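Local structure of lipase (Streptomyces rimosus, 5MAL) at residues T66-N69 against S70-L74. The protein hydrolyses triacylglycerols and other esters, preferring medium-length acyl chains, as a secreted serine esterase of the GDSL family. Sequence-based numbering, arbitrary orientation.
Sequences TPVN and SGTDL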
ATOM      1  N   THR A  66     -17.129  -6.149  -3.804  1.00 13.96           N
ATOM      2  CA  THR A  66     -18.583  -6.194  -3.652  1.00 14.80           C
ATOM      3  C   THR A  66     -19.298  -4.826  -3.766  1.00 19.86           C
ATOM      4  O   THR A  66     -20.288  -4.715  -4.496  1.00 15.46           O
ATOM      5  CB  THR A  66     -18.965  -6.871  -2.322  1.00 19.02           C
ATOM      6  OG1 THR A  66     -18.465  -8.216  -2.329  1.00 26.18           O
ATOM      7  CG2 THR A  66     -20.468  -6.892  -2.128  1.00 19.67           C
ATOM      8  N   PRO A  67     -18.789  -3.776  -3.090  1.00 12.77           N
ATOM      9  CA  PRO A  67     -19.491  -2.489  -3.197  1.00 10.03           C
ATOM     10  C   PRO A  67     -19.082  -1.632  -4.394  1.00 13.96           C
ATOM     11  O   PRO A  67     -19.513  -0.476  -4.500  1.00 12.91           O
ATOM     12  CB  PRO A  67     -19.107  -1.787  -1.889  1.00 11.16           C
ATOM     13  CG  PRO A  67     -17.730  -2.285  -1.613  1.00 11.73           C
ATOM     14  CD  PRO A  67     -17.678  -3.714  -2.119  1.00 13.76           C
ATOM     15  N   VAL A  68     -18.248  -2.172  -5.272  1.00 10.71           N
ATOM     16  CA  VAL A  68     -17.824  -1.437  -6.454  1.00 10.56           C
ATOM     17  C   VAL A  68     -18.862  -1.645  -7.542  1.00 11.12           C
ATOM     18  O   VAL A  68     -19.078  -2.764  -7.981  1.00 12.29           O
ATOM     19  CB  VAL A  68     -16.451  -1.902  -6.953  1.00 10.16           C
ATOM     20  CG1 VAL A  68     -16.073  -1.170  -8.221  1.00 13.37           C
ATOM     21  CG2 VAL A  68     -15.411  -1.685  -5.861  1.00  9.99           C
ATOM     22  N   ASN A  69     -19.512  -0.575  -7.972  1.00 14.28           N
ATOM     23  CA  ASN A  69     -20.575  -0.712  -8.958  1.00 11.01           C
ATOM     24  C   ASN A  69     -20.760   0.595  -9.719  1.00 12.59           C
ATOM     25  O   ASN A  69     -19.944   1.512  -9.594  1.00  9.48           O
ATOM     26  CB  ASN A  69     -21.872  -1.158  -8.277  1.00 11.22           C
ATOM     27  CG  ASN A  69     -22.281  -0.238  -7.152  1.00 12.35           C
ATOM     28  OD1 ASN A  69     -22.302   0.983  -7.307  1.00 12.79           O
ATOM     29  ND2 ASN A  69     -22.583  -0.818  -6.001  1.00 19.69           N
ATOM     30  N   SER A  70     -21.816   0.690 -10.522  1.00 13.85           N
ATOM     31  CA  SER A  70     -21.953   1.856 -11.384  1.00 13.16           C
ATOM     32  C   SER A  70     -22.096   3.147 -10.578  1.00 13.63           C
ATOM     33  O   SER A  70     -21.772   4.228 -11.064  1.00 16.66           O
ATOM     34  CB  SER A  70     -23.133   1.688 -12.345  1.00 13.50           C
ATOM     35  OG  SER A  70     -24.295   1.300 -11.649  1.00 14.26           O
ATOM     36  N   GLY A  71     -22.540   3.028  -9.335  1.00 11.72           N
ATOM     37  CA  GLY A  71     -22.697   4.195  -8.483  1.00 15.39           C
ATOM     38  C   GLY A  71     -21.410   4.722  -7.875  1.00 13.59           C
ATOM     39  O   GLY A  71     -21.380   5.820  -7.329  1.00  9.29           O
ATOM     40  N   THR A  72     -20.333   3.954  -7.976  1.00 11.68           N
ATOM     41  CA  THR A  72     -19.083   4.345  -7.335  1.00  8.45           C
ATOM     42  C   THR A  72     -18.478   5.568  -8.011  1.00 12.04           C
ATOM     43  O   THR A  72     -18.379   5.615  -9.244  1.00 11.13           O
ATOM     44  CB  THR A  72     -18.083   3.195  -7.359  1.00  8.86           C
ATOM     45  OG1 THR A  72     -18.710   2.028  -6.808  1.00  8.94           O
ATOM     46  CG2 THR A  72     -16.831   3.536  -6.538  1.00  7.51           C
ATOM     47  N   ASP A  73     -18.082   6.548  -7.198  1.00  9.96           N
ATOM     48  CA  ASP A  73     -17.477   7.795  -7.686  1.00 10.95           C
ATOM     49  C   ASP A  73     -15.966   7.784  -7.585  1.00 11.97           C
ATOM     50  O   ASP A  73     -15.264   8.417  -8.382  1.00 14.83           O
ATOM     51  CB  ASP A  73     -18.003   8.991  -6.889  1.00 12.03           C
ATOM     52  CG  ASP A  73     -19.495   9.171  -7.045  1.00 15.75           C
ATOM     53  OD1 ASP A  73     -19.918   9.743  -8.066  1.00 16.15           O
ATOM     54  OD2 ASP A  73     -20.240   8.713  -6.156  1.00 16.73           O
ATOM     55  N   LEU A  74     -15.476   7.126  -6.543  1.00  8.53           N
ATOM     56  CA  LEU A  74     -14.048   7.113  -6.260  1.00  8.26           C
ATOM     57  C   LEU A  74     -13.621   5.728  -5.820  1.00  7.29           C
ATOM     58  O   LEU A  74     -14.286   5.097  -5.003  1.00  7.70           O
ATOM     59  CB  LEU A  74     -13.711   8.147  -5.184  1.00  8.72           C
ATOM     60  CG  LEU A  74     -12.265   8.254  -4.690  1.00 10.51           C
ATOM     61  CD1 LEU A  74     -11.315   8.678  -5.817  1.00  9.85           C
ATOM     62  CD2 LEU A  74     -12.152   9.213  -3.510  1.00  8.28           C
TER
HETATM   63  O   HOH W   1     -19.691   2.323  -4.309  1.00 13.87           O
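Asn69 and Thr72 face each other across a tight reversal of the chain and are tied twice, once through backbone and once through side chain. The straighter of the two bonds runs from Asn69 N to Thr72 OG1 (3.0 Å) with an N-H...O angle of 175°. Its counterpart, from Thr72 N to Asn69 O (3.0 Å), closes a type I beta turn. A third bond sits inside the loop: Asn69 OD1 takes Gly71 N at 2.9 Å, in the carbonyl plane and on a lone pair, which makes an Asx turn nested in the beta turn. The threonine hydroxyl reaches its donor because chi1 of -53° sets OG1 beside its own backbone N. A water widens the network, bonded to Thr72 OG1 (2.7 Å) and donating to Pro67 O (2.8 Å). This turn lies in the link from helix 57-64 to strand 74-78, the return leg of a beta-alpha-beta crossover in the parallel sheet of the SGNH hydrolase fold, away from the catalytic residues. A valine in place of Thr72 would probably leave Asn69 N without its acceptor and the water without one of its anchors. Val68 CA rests 3.6 Å from Thr72 OG1, while Pro67, Val68 and Thr72 all pack on Val5 of strand 3-8; Val68 and Thr72 also touch Ala131.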